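Local structure of 2'-deoxycytidine 5'-triphosphate deaminase (Agrobacterium tumefaciens, 2R9Q) at residues 175-178 with 179-183; 20-24 with 25-29; 254-257 with 258-261; 205-208 with 209-213; 114-118 with 119-123. The protein probably catalyses the hydrolytic deamination of dCTP to dUTP and ammonia, supplying the precursor of dUMP for thymidylate synthesis. All blocks are in the same frame, centred on the assembly; numbering follows the deposited sequence.

Contact 1: 175-178 with 179-183; sequences LNES and EVLKL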
loop_
_atom_site.group_PDB
_atom_site.type_symbol
_atom_site.label_atom_id
_atom_site.label_comp_id
_atom_site.label_asym_id
_atom_site.label_seq_id
_atom_site.Cartn_x
_atom_site.Cartn_y
_atom_site.Cartn_z
ATOM N N LEU B 175 19.778 1.367 37.203
ATOM C CA LEU B 175 19.182 1.844 38.437
ATOM C C LEU B 175 17.817 1.200 38.636
ATOM O O LEU B 175 17.067 1.033 37.680
ATOM C CB LEU B 175 19.052 3.364 38.398
ATOM C CG LEU B 175 20.352 4.136 38.624
ATOM C CD1 LEU B 175 21.404 3.761 37.595
ATOM C CD2 LEU B 175 20.039 5.630 38.616
ATOM N N ASN B 176 17.511 0.825 39.880
ATOM C CA ASN B 176 16.160 0.383 40.259
ATOM C C ASN B 176 15.298 1.595 40.698
ATOM O O ASN B 176 15.771 2.742 40.649
ATOM C CB ASN B 176 16.204 -0.744 41.318
ATOM C CG ASN B 176 16.810 -0.305 42.679
ATOM O OD1 ASN B 176 17.527 0.696 42.797
ATOM N ND2 ASN B 176 16.523 -1.094 43.707
ATOM N N GLU B 177 14.046 1.353 41.086
ATOM C CA GLU B 177 13.149 2.442 41.459
ATOM C C GLU B 177 13.770 3.449 42.429
ATOM O O GLU B 177 13.742 4.652 42.180
ATOM C CB GLU B 177 11.852 1.903 42.050
ATOM C CG GLU B 177 10.725 1.716 41.034
ATOM C CD GLU B 177 9.360 2.221 41.558
ATOM O OE1 GLU B 177 9.262 3.440 41.933
ATOM O OE2 GLU B 177 8.394 1.395 41.577
ATOM N N SER B 178 14.342 2.948 43.515
ATOM C CA SER B 178 14.830 3.784 44.620
ATOM C C SER B 178 15.979 4.683 44.220
ATOM O O SER B 178 16.025 5.853 44.600
ATOM C CB SER B 178 15.287 2.900 45.787
ATOM O OG SER B 178 14.406 1.808 45.937
ATOM N N GLU B 179 16.916 4.103 43.481
ATOM C CA GLU B 179 18.095 4.804 42.955
ATOM C C GLU B 179 17.659 5.968 42.044
ATOM O O GLU B 179 18.185 7.088 42.140
ATOM C CB GLU B 179 18.950 3.805 42.166
ATOM C CG GLU B 179 20.445 3.796 42.464
ATOM C CD GLU B 179 21.069 2.409 42.278
ATOM O OE1 GLU B 179 20.340 1.397 42.445
ATOM O OE2 GLU B 179 22.285 2.330 41.965
ATOM N N VAL B 180 16.691 5.683 41.174
ATOM C CA VAL B 180 16.124 6.679 40.259
ATOM C C VAL B 180 15.422 7.821 41.010
ATOM O O VAL B 180 15.637 8.999 40.703
ATOM C CB VAL B 180 15.146 6.020 39.235
ATOM C CG1 VAL B 180 14.411 7.075 38.417
ATOM C CG2 VAL B 180 15.897 5.061 38.312
ATOM N N LEU B 181 14.597 7.455 41.994
ATOM C CA LEU B 181 13.858 8.435 42.813
ATOM C C LEU B 181 14.781 9.317 43.669
ATOM O O LEU B 181 14.524 10.503 43.820
ATOM C CB LEU B 181 12.750 7.749 43.654
ATOM C CG LEU B 181 11.476 7.370 42.842
ATOM C CD1 LEU B 181 10.631 6.243 43.452
ATOM C CD2 LEU B 181 10.569 8.603 42.547
ATOM N N LYS B 182 15.874 8.751 44.179
ATOM C CA LYS B 182 16.925 9.537 44.848
ATOM C C LYS B 182 17.722 10.481 43.926
ATOM O O LYS B 182 18.021 11.606 44.309
ATOM C CB LYS B 182 17.901 8.606 45.566
ATOM C CG LYS B 182 17.276 7.851 46.730
ATOM C CD LYS B 182 18.350 7.123 47.574
ATOM C CE LYS B 182 17.857 5.722 48.089
ATOM N NZ LYS B 182 18.728 5.098 49.177
ATOM N N LEU B 183 18.084 10.017 42.727
ATOM C CA LEU B 183 18.773 10.863 41.739
ATOM C C LEU B 183 17.923 12.059 41.311
ATOM O O LEU B 183 18.460 13.127 41.071
ATOM C CB LEU B 183 19.186 10.057 40.508
ATOM C CG LEU B 183 19.965 10.784 39.401
ATOM C CD1 LEU B 183 21.280 11.328 39.930
ATOM C CD2 LEU B 183 20.202 9.858 38.227
#
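Leu175 lies across the first turn of helix 177-186, and its side chain can be followed atom by atom over that turn. CB meets Val180 CG2 at 3.6 Å and sits almost as near to Glu179 CB. Leu175 CG lies 3.8 Å from Glu179 CB and nearly as near Glu179 CG, the two side chains crossing at about a right angle. At the tip, CD2 still touches Glu179 CB and also reaches Leu183 CD2 at 4.2 Å, so a single leucine before the helix meets three positions of its first turns. Turning Leu175 CG beside the backbone N, chi1 of Leu175 being -76°, places CG and the CD2 branch against Glu179.

Asn176 holds the N-cap position. Its carbonyl O receives Val180 N at 3.1 Å, with an N-H...O angle of 167°, and this bond opens the series. Leu181 N to Glu177 O and Lys182 N to Ser178 O follow, each 2.9 Å long. On the outer side Glu177 and Leu181 run side by side in the same direction, Glu177 OE1 lying 3.5 Å from Leu181 CD1.

Tyr275 and Tyr337, from two neighbouring strands, also touch Leu175, while His339 hydrogen-bonds Glu179 OE2. The glutamate thus divides its chemistry: its methylene carbons serve the apolar packing at the helix start, and its carboxylate is held by a strand residue, which would tend to favour the ionised form.

Contact 2: 20-24 with 25-29; sequences ALFAG and DKLKS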
loop_
_atom_site.group_PDB
_atom_site.type_symbol
_atom_site.label_atom_id
_atom_site.label_comp_id
_atom_site.label_asym_id
_atom_site.label_seq_id
_atom_site.Cartn_x
_atom_site.Cartn_y
_atom_site.Cartn_z
ATOM N N ALA B 20 40.591 5.126 24.683
ATOM C CA ALA B 20 41.631 4.223 25.208
ATOM C C ALA B 20 41.559 2.848 24.548
ATOM O O ALA B 20 42.588 2.280 24.226
ATOM C CB ALA B 20 41.522 4.100 26.706
ATOM N N LEU B 21 40.335 2.337 24.346
ATOM C CA LEU B 21 40.074 1.103 23.599
ATOM C C LEU B 21 40.601 1.146 22.174
ATOM O O LEU B 21 41.059 0.129 21.660
ATOM C CB LEU B 21 38.579 0.824 23.509
ATOM C CG LEU B 21 37.812 0.222 24.667
ATOM C CD1 LEU B 21 36.360 0.054 24.228
ATOM C CD2 LEU B 21 38.434 -1.100 25.095
ATOM N N PHE B 22 40.488 2.298 21.521
ATOM C CA PHE B 22 41.032 2.443 20.181
ATOM C C PHE B 22 42.586 2.500 20.225
ATOM O O PHE B 22 43.265 1.916 19.371
ATOM C CB PHE B 22 40.424 3.667 19.454
ATOM C CG PHE B 22 40.758 3.726 17.989
ATOM C CD1 PHE B 22 40.106 2.896 17.078
ATOM C CD2 PHE B 22 41.750 4.592 17.516
ATOM C CE1 PHE B 22 40.432 2.929 15.721
ATOM C CE2 PHE B 22 42.077 4.635 16.145
ATOM C CZ PHE B 22 41.415 3.800 15.255
ATOM N N ALA B 23 43.125 3.181 21.235
ATOM C CA ALA B 23 44.569 3.325 21.406
ATOM C C ALA B 23 45.231 2.003 21.790
ATOM O O ALA B 23 46.389 1.792 21.509
ATOM C CB ALA B 23 44.869 4.404 22.442
ATOM N N GLY B 24 44.487 1.110 22.425
ATOM C CA GLY B 24 44.987 -0.221 22.750
ATOM C C GLY B 24 44.507 -1.294 21.796
ATOM O O GLY B 24 44.534 -2.466 22.143
ATOM N N ASP B 25 44.057 -0.893 20.603
ATOM C CA ASP B 25 43.523 -1.807 19.557
ATOM C C ASP B 25 42.452 -2.859 20.005
ATOM O O ASP B 25 42.386 -3.948 19.444
ATOM C CB ASP B 25 44.699 -2.483 18.806
ATOM C CG ASP B 25 45.172 -1.675 17.594
ATOM O OD1 ASP B 25 44.710 -1.939 16.457
ATOM O OD2 ASP B 25 46.022 -0.781 17.774
ATOM N N LYS B 26 41.623 -2.538 20.996
ATOM C CA LYS B 26 40.487 -3.404 21.351
ATOM C C LYS B 26 39.241 -3.046 20.513
ATOM O O LYS B 26 38.266 -3.799 20.455
ATOM C CB LYS B 26 40.146 -3.313 22.844
ATOM C CG LYS B 26 41.292 -3.572 23.845
ATOM C CD LYS B 26 42.219 -4.723 23.477
ATOM C CE LYS B 26 43.414 -4.820 24.448
ATOM N NZ LYS B 26 44.181 -3.551 24.568
ATOM N N LEU B 27 39.297 -1.868 19.906
ATOM C CA LEU B 27 38.337 -1.377 18.937
ATOM C C LEU B 27 39.158 -0.840 17.751
ATOM O O LEU B 27 40.087 -0.045 17.927
ATOM C CB LEU B 27 37.436 -0.304 19.587
ATOM C CG LEU B 27 36.705 0.769 18.770
ATOM C CD1 LEU B 27 35.739 0.200 17.693
ATOM C CD2 LEU B 27 35.968 1.711 19.745
ATOM N N LYS B 28 38.863 -1.338 16.554
ATOM C CA LYS B 28 39.618 -0.969 15.368
ATOM C C LYS B 28 38.751 -0.266 14.360
ATOM O O LYS B 28 37.531 -0.349 14.415
ATOM C CB LYS B 28 40.239 -2.203 14.694
ATOM C CG LYS B 28 41.378 -2.871 15.445
ATOM C CD LYS B 28 40.964 -4.210 16.004
ATOM C CE LYS B 28 42.164 -5.111 16.146
ATOM N NZ LYS B 28 42.689 -5.562 14.821
ATOM N N SER B 29 39.403 0.421 13.433
ATOM C CA SER B 29 38.709 1.032 12.305
ATOM C C SER B 29 39.603 1.101 11.080
ATOM O O SER B 29 40.812 1.072 11.210
ATOM C CB SER B 29 38.171 2.423 12.644
ATOM O OG SER B 29 37.232 2.809 11.664
HETATM O O HOH W 1 42.988 0.694 16.749
#
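Asp25 takes up a left-handed backbone conformation, phi 49°, in a residue that is not glycine, and it does so as the C' residue of a Schellman motif that ends helix 15-23. Two bonds define the motif. Lys26 N reaches back to Leu21 O at 2.8 Å, nearly in line with the carbonyl, and Asp25 N reaches Phe22 O at 3.2 Å from well above the carbonyl plane, 72° out of it. Leu21 O is gripped a second time by Leu27 N, which also comes from above its plane, so one carbonyl holds Lys26 and Leu27, the last residue before strand 27-28 and its first.

Side chains add to the turn. Leu21 CD2 packs on Lys26 CB at 3.6 Å, the two chains crossing at about a right angle. The lysine then bends at chi2 and chi4, and Lys26 NZ folds back to donate a hydrogen bond to Gly24 O, 2.7 Å long. Phe22 extends away from its backbone N, chi1 -170°, which lays its ring along the outgoing chain with Ser29 N near the ring plane at the edge.

Strand 27-28 pairs with strand 91-101, through Lys28 and Ser99, so the motif turns the helix directly into a sheet strand. Water 1 joins the two segments, donating to Phe22 O and Leu27 O while its oxygen stands 3.5 Å above the centre of the Phe22 ring.

Contact 3: 254-257 with 258-261; sequences ILDP and DEFY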
loop_
_atom_site.group_PDB
_atom_site.type_symbol
_atom_site.label_atom_id
_atom_site.label_comp_id
_atom_site.label_asym_id
_atom_site.label_seq_id
_atom_site.Cartn_x
_atom_site.Cartn_y
_atom_site.Cartn_z
ATOM N N ILE B 254 -4.975 10.847 15.292
ATOM C CA ILE B 254 -5.160 9.527 14.684
ATOM C C ILE B 254 -3.867 9.130 13.984
ATOM O O ILE B 254 -3.428 9.761 13.031
ATOM C CB ILE B 254 -6.400 9.460 13.738
ATOM C CG1 ILE B 254 -7.687 9.636 14.575
ATOM C CG2 ILE B 254 -6.423 8.147 12.919
ATOM C CD1 ILE B 254 -8.951 9.781 13.764
ATOM N N LEU B 255 -3.274 8.074 14.519
ATOM C CA LEU B 255 -2.114 7.421 13.974
ATOM C C LEU B 255 -2.500 6.381 12.906
ATOM O O LEU B 255 -2.951 5.285 13.242
ATOM C CB LEU B 255 -1.345 6.735 15.109
ATOM C CG LEU B 255 -0.682 7.549 16.228
ATOM C CD1 LEU B 255 -0.002 6.578 17.196
ATOM C CD2 LEU B 255 0.296 8.598 15.688
ATOM N N ASP B 256 -2.290 6.756 11.640
ATOM C CA ASP B 256 -2.465 5.920 10.437
ATOM C C ASP B 256 -1.260 5.019 10.421
ATOM O O ASP B 256 -0.150 5.520 10.537
ATOM C CB ASP B 256 -2.559 6.827 9.157
ATOM C CG ASP B 256 -2.560 6.048 7.782
ATOM O OD1 ASP B 256 -2.048 4.902 7.665
ATOM O OD2 ASP B 256 -3.083 6.628 6.783
ATOM N N PRO B 257 -1.472 3.691 10.307
ATOM C CA PRO B 257 -0.348 2.758 10.469
ATOM C C PRO B 257 0.716 2.829 9.350
ATOM O O PRO B 257 1.860 2.439 9.584
ATOM C CB PRO B 257 -1.030 1.355 10.529
ATOM C CG PRO B 257 -2.478 1.584 10.480
ATOM C CD PRO B 257 -2.735 2.981 10.017
ATOM N N ASP B 258 0.342 3.325 8.168
ATOM C CA ASP B 258 1.317 3.525 7.064
ATOM C C ASP B 258 2.176 4.804 7.209
ATOM O O ASP B 258 3.118 4.992 6.472
ATOM C CB ASP B 258 0.622 3.576 5.688
ATOM C CG ASP B 258 -0.309 2.365 5.426
ATOM O OD1 ASP B 258 -1.465 2.611 4.958
ATOM O OD2 ASP B 258 0.109 1.188 5.686
ATOM N N GLU B 259 1.845 5.675 8.143
ATOM C CA GLU B 259 2.558 6.908 8.312
ATOM C C GLU B 259 3.605 6.862 9.431
ATOM O O GLU B 259 3.639 5.983 10.253
ATOM C CB GLU B 259 1.563 8.037 8.554
ATOM C CG GLU B 259 0.499 8.240 7.456
ATOM C CD GLU B 259 1.046 8.716 6.119
ATOM O OE1 GLU B 259 1.921 9.622 6.073
ATOM O OE2 GLU B 259 0.566 8.211 5.084
ATOM N N PHE B 260 4.510 7.820 9.439
ATOM C CA PHE B 260 5.342 7.996 10.625
ATOM C C PHE B 260 5.274 9.422 11.098
ATOM O O PHE B 260 5.104 10.334 10.313
ATOM C CB PHE B 260 6.760 7.428 10.396
ATOM C CG PHE B 260 7.813 8.424 10.119
ATOM C CD1 PHE B 260 8.756 8.713 11.091
ATOM C CD2 PHE B 260 7.912 9.015 8.872
ATOM C CE1 PHE B 260 9.734 9.615 10.862
ATOM C CE2 PHE B 260 8.907 9.921 8.606
ATOM C CZ PHE B 260 9.832 10.230 9.598
ATOM N N TYR B 261 5.321 9.567 12.406
ATOM C CA TYR B 261 5.035 10.793 13.098
ATOM C C TYR B 261 6.226 11.169 13.985
ATOM O O TYR B 261 6.749 10.343 14.712
ATOM C CB TYR B 261 3.755 10.659 13.948
ATOM C CG TYR B 261 2.486 10.360 13.168
ATOM C CD1 TYR B 261 1.648 11.388 12.760
ATOM C CD2 TYR B 261 2.152 9.077 12.817
ATOM C CE1 TYR B 261 0.513 11.141 12.023
ATOM C CE2 TYR B 261 1.019 8.817 12.088
ATOM C CZ TYR B 261 0.172 9.858 11.682
ATOM O OH TYR B 261 -1.024 9.590 10.940
HETATM O O HOH W 2 1.440 5.255 12.604
#
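Tyr261 and Leu255 form the close-packed half of this chain reversal. Leu255 CD2 stands over one face of the tyrosine ring in a CH-pi contact, 3.7 Å from the centroid and 23° off the ring normal. The phenol oxygen holds the residue just after strand 252-255: Asp256 N donates to Tyr261 OH at 3.2 Å, in a nearly straight bond of 169°. With chi1 at -62°, Tyr261 turns its ring back toward Leu255 and Asp256 N.

The other half is polar and more exposed. Residues Asp256 to Glu259 make a type I beta turn, closed by Glu259 N to Asp256 O at 3.1 Å. Asp256 CG lies anti to its own backbone N, and OD1 is thereby brought to Asp258 N, 2.9 Å away and met on the anti side, somewhat out of the carboxylate plane. Water 2 donates to Asp256 O, with a weak second bond to Glu259 O.

Three acids crowd this side, Asp256 OD1 lying 3.6 Å from Asp258 OD1. Asp256 OD2 has a weak hydrogen bond to His224 of the third subunit. That partner and the Asp258 amide could offset the mutual repulsion, although the clustered carboxylates may still raise one another's pKa.

Contact 4: 205-208 with 209-213; sequences SIDL and KGFGE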
loop_
_atom_site.group_PDB
_atom_site.type_symbol
_atom_site.label_atom_id
_atom_site.label_comp_id
_atom_site.label_asym_id
_atom_site.label_seq_id
_atom_site.Cartn_x
_atom_site.Cartn_y
_atom_site.Cartn_z
ATOM N N SER B 205 5.314 10.692 28.525
ATOM C CA SER B 205 3.984 10.806 27.976
ATOM C C SER B 205 3.971 11.818 26.828
ATOM O O SER B 205 4.865 12.636 26.704
ATOM C CB SER B 205 2.977 11.177 29.074
ATOM O OG SER B 205 3.312 12.406 29.663
ATOM N N ILE B 206 2.937 11.728 25.992
ATOM C CA ILE B 206 2.886 12.485 24.751
ATOM C C ILE B 206 2.197 13.839 24.916
ATOM O O ILE B 206 1.151 13.930 25.526
ATOM C CB ILE B 206 2.250 11.636 23.581
ATOM C CG1 ILE B 206 2.775 12.123 22.229
ATOM C CG2 ILE B 206 0.742 11.620 23.648
ATOM C CD1 ILE B 206 4.170 11.574 21.914
ATOM N N ASP B 207 2.804 14.881 24.361
ATOM C CA ASP B 207 2.225 16.205 24.353
ATOM C C ASP B 207 1.538 16.476 23.029
ATOM O O ASP B 207 2.198 16.688 22.010
ATOM C CB ASP B 207 3.295 17.253 24.569
ATOM C CG ASP B 207 2.724 18.592 24.986
ATOM O OD1 ASP B 207 1.622 18.998 24.517
ATOM O OD2 ASP B 207 3.393 19.241 25.817
ATOM N N LEU B 208 0.215 16.509 23.066
ATOM C CA LEU B 208 -0.618 16.752 21.901
ATOM C C LEU B 208 -1.404 18.094 21.998
ATOM O O LEU B 208 -2.305 18.355 21.216
ATOM C CB LEU B 208 -1.563 15.547 21.729
ATOM C CG LEU B 208 -1.257 14.472 20.692
ATOM C CD1 LEU B 208 0.189 14.472 20.253
ATOM C CD2 LEU B 208 -1.695 13.088 21.204
ATOM N N LYS B 209 -1.029 18.941 22.952
ATOM C CA LYS B 209 -1.725 20.221 23.181
ATOM C C LYS B 209 -1.277 21.299 22.191
ATOM O O LYS B 209 -2.093 22.115 21.749
ATOM C CB LYS B 209 -1.585 20.702 24.631
ATOM C CG LYS B 209 -2.912 20.835 25.383
ATOM C CD LYS B 209 -3.416 19.518 25.963
ATOM C CE LYS B 209 -4.670 19.696 26.806
ATOM N NZ LYS B 209 -5.864 20.138 26.001
ATOM N N GLY B 210 -0.002 21.284 21.821
ATOM C CA GLY B 210 0.477 22.148 20.754
ATOM C C GLY B 210 1.545 23.102 21.233
ATOM O O GLY B 210 1.625 23.395 22.406
ATOM N N PHE B 211 2.378 23.562 20.311
ATOM C CA PHE B 211 3.452 24.498 20.644
ATOM C C PHE B 211 3.375 25.752 19.806
ATOM O O PHE B 211 3.181 25.687 18.600
ATOM C CB PHE B 211 4.810 23.819 20.482
ATOM C CG PHE B 211 5.000 22.665 21.422
ATOM C CD1 PHE B 211 4.957 21.352 20.960
ATOM C CD2 PHE B 211 5.175 22.891 22.782
ATOM C CE1 PHE B 211 5.102 20.300 21.839
ATOM C CE2 PHE B 211 5.323 21.853 23.651
ATOM C CZ PHE B 211 5.286 20.552 23.188
ATOM N N GLY B 212 3.519 26.889 20.481
ATOM C CA GLY B 212 3.576 28.200 19.845
ATOM C C GLY B 212 2.192 28.732 19.550
ATOM O O GLY B 212 1.215 28.242 20.109
ATOM N N GLU B 213 2.134 29.717 18.650
ATOM C CA GLU B 213 0.911 30.473 18.344
ATOM C C GLU B 213 -0.055 29.678 17.485
ATOM O O GLU B 213 -1.273 29.790 17.655
ATOM C CB GLU B 213 1.261 31.799 17.628
HETATM O O HOH W 3 2.240 19.242 21.185
#
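Asp207 and Phe211 approach from opposite directions, with the carboxylate and ring planes 53° apart. Asp207 OD2 comes to the ring obliquely, neither squarely over its face nor at its edge, and lies 3.5 Å from Phe211 CZ; Asp207 CG is 3.7 Å from the same ring atom. Phe211 CG turns beside the backbone N, chi1 -63°, which brings CZ and CE2 toward Asp207 OD2.

Lys209 is set differently. Its side chain crosses that of Asp207 at about a right angle, and its backbone, not its ammonium, makes the polar contact. Lys209 N donates to Asp207 OD1 at 3.1 Å, with an N-H...O angle of 156°, and meets that oxygen nearly end-on to its C-O bond. Lys209 CB stays 3.6 Å from Asp207 OD1, while the rest of the lysine leads away. The two carboxylate oxygens have separate tasks, OD1 closing the local bend and OD2 forming a salt bridge with Arg312.

Water 3 adds a bridge across the bend, donating to Asp207 O at 2.7 Å and accepting a weak bond from Gly210 N. Gly210 itself has positive phi, at backbone angles where a CB would jam against the preceding carbonyl O.

This irregular segment links strand 202-205 to strand 216-221. Asp207 pairs by backbone with Val264 of strand 261-269, Phe211 packs on Val264 and on Arg312 of strand 311-319, and Leu208 touches Leu326 of strand 324-327.

Contact 5: 114-118 with 119-123; sequences SSTGR and LDIFT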
loop_
_atom_site.group_PDB
_atom_site.type_symbol
_atom_site.label_atom_id
_atom_site.label_comp_id
_atom_site.label_asym_id
_atom_site.label_seq_id
_atom_site.Cartn_x
_atom_site.Cartn_y
_atom_site.Cartn_z
ATOM N N SER B 114 19.699 9.474 16.565
ATOM C CA SER B 114 18.353 10.019 16.611
ATOM C C SER B 114 17.931 10.624 15.293
ATOM O O SER B 114 16.774 10.553 14.934
ATOM C CB SER B 114 18.166 10.990 17.769
ATOM O OG SER B 114 19.143 11.966 17.753
ATOM N N SER B 115 18.881 11.192 14.566
ATOM C CA SER B 115 18.627 11.694 13.225
ATOM C C SER B 115 18.271 10.563 12.255
ATOM O O SER B 115 17.581 10.792 11.274
ATOM C CB SER B 115 19.818 12.480 12.719
ATOM O OG SER B 115 20.944 11.650 12.557
ATOM N N THR B 116 18.725 9.344 12.546
ATOM C CA THR B 116 18.366 8.182 11.745
ATOM C C THR B 116 16.890 7.902 11.892
ATOM O O THR B 116 16.228 7.617 10.914
ATOM C CB THR B 116 19.249 6.951 12.082
ATOM O OG1 THR B 116 20.603 7.282 11.800
ATOM C CG2 THR B 116 18.884 5.688 11.255
ATOM N N GLY B 117 16.376 8.013 13.110
ATOM C CA GLY B 117 14.980 7.807 13.354
ATOM C C GLY B 117 14.099 8.863 12.722
ATOM O O GLY B 117 13.010 8.556 12.262
ATOM N N ARG B 118 14.569 10.113 12.691
ATOM C CA ARG B 118 13.786 11.192 12.098
ATOM C C ARG B 118 13.576 11.000 10.596
ATOM O O ARG B 118 12.694 11.637 10.016
ATOM C CB ARG B 118 14.426 12.560 12.298
ATOM C CG ARG B 118 14.892 12.936 13.669
ATOM C CD ARG B 118 13.820 13.157 14.702
ATOM N NE ARG B 118 14.456 13.144 16.028
ATOM C CZ ARG B 118 14.903 14.202 16.687
ATOM N NH1 ARG B 118 14.731 15.428 16.225
ATOM N NH2 ARG B 118 15.505 14.025 17.845
ATOM N N LEU B 119 14.388 10.147 9.969
ATOM C CA LEU B 119 14.263 9.857 8.572
ATOM C C LEU B 119 13.636 8.500 8.356
ATOM O O LEU B 119 13.634 8.012 7.231
ATOM C CB LEU B 119 15.616 9.882 7.891
ATOM C CG LEU B 119 16.224 11.170 7.341
ATOM C CD1 LEU B 119 15.840 12.384 8.129
ATOM C CD2 LEU B 119 17.746 11.013 7.274
ATOM N N ASP B 120 13.149 7.891 9.432
ATOM C CA ASP B 120 12.426 6.616 9.388
ATOM C C ASP B 120 13.235 5.511 8.698
ATOM O O ASP B 120 12.700 4.786 7.868
ATOM C CB ASP B 120 11.068 6.844 8.688
ATOM C CG ASP B 120 10.013 5.781 8.995
ATOM O OD1 ASP B 120 9.956 5.167 10.095
ATOM O OD2 ASP B 120 9.184 5.602 8.096
ATOM N N ILE B 121 14.523 5.409 9.033
ATOM C CA ILE B 121 15.410 4.395 8.445
ATOM C C ILE B 121 15.540 3.251 9.436
ATOM O O ILE B 121 16.017 3.446 10.527
ATOM C CB ILE B 121 16.819 4.907 8.064
ATOM C CG1 ILE B 121 16.723 6.171 7.190
ATOM C CG2 ILE B 121 17.619 3.777 7.378
ATOM C CD1 ILE B 121 18.022 7.080 7.120
ATOM N N PHE B 122 15.041 2.083 9.047
ATOM C CA PHE B 122 15.214 0.851 9.800
ATOM C C PHE B 122 16.653 0.397 9.686
ATOM O O PHE B 122 17.199 0.320 8.596
ATOM C CB PHE B 122 14.220 -0.184 9.281
ATOM C CG PHE B 122 14.445 -1.570 9.742
ATOM C CD1 PHE B 122 13.595 -2.136 10.703
ATOM C CD2 PHE B 122 15.447 -2.340 9.196
ATOM C CE1 PHE B 122 13.774 -3.408 11.121
ATOM C CE2 PHE B 122 15.627 -3.657 9.604
ATOM C CZ PHE B 122 14.779 -4.184 10.583
ATOM N N THR B 123 17.264 0.113 10.829
ATOM C CA THR B 123 18.631 -0.391 10.922
ATOM C C THR B 123 18.770 -1.470 12.015
ATOM O O THR B 123 18.042 -1.467 12.997
ATOM C CB THR B 123 19.705 0.759 11.158
ATOM O OG1 THR B 123 19.527 1.362 12.437
ATOM C CG2 THR B 123 19.627 1.832 10.081
#
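Helix 114-118 passes into strand 121-127, within the N-terminal dUTPase-like domain, through a helix end that fits a Schellman motif, its outer bond weak, with Asp120 in the C' position. Thr116 meets the strand side with both its carbonyl O and its methyl. Thr116 O accepts Leu119 N at 3.3 Å and, weakly, Ile121 N at 3.4 Å. The first donor stands 65° out of the carbonyl plane; the second bond is long but straight, 166° at the hydrogen. One residue on, Gly117 O takes Asp120 N at 2.9 Å, again from above its plane. Asp120 has positive phi, 55°, consistent with a chain leaving the helix there.

Side chains reinforce the same path. Thr116 and Ile121 cross at about a right angle, with the methyl Thr116 CG2 lying 3.9 Å from Ile121 CB. That methyl faces the strand because it is anti to the backbone N, whereas OG1 turns beside the N and bonds to Leu163 O.

Several polar side chains of this buried turn find partners beyond it. Asp120 OD2 forms a salt bridge with Arg318 and a hydrogen bond with Thr152, and OD1 is bonded to Tyr293. Arg118 NH1 bonds to the backbone of a bound peptide, and apolar side chains of the peptide pack on Arg118 and on Leu119, so the turn borders the peptide site. Farther along the strand, Thr123 CG2 meets Thr116 CG2, methyl to methyl, at 4.1 Å.

How the contacts relate
Contacts 3 and 5 are the pair that touch, joining the N-terminal and C-terminal halves of the chain: Phe260 CZ lies 3.2 Å from Arg118 O, and Phe260 CG packs 3.6 Å from Asp120 CG. Contact 5 is the most central, its centre about 8 Å from the centre of the chain, and Arg118 and Leu119 in it reach the bound peptide. Contact 4 comes within about 7 Å of contact 3 by nearest atoms, both adjoining strand 261-269. Contacts 2 and 5 are about 17 Å apart by nearest atoms yet reach the same sheet. Contact 1 is peripheral, its nearest atoms about 14 Å from contact 4, and contact 2 lies across the chain centre from contacts 3 and 4.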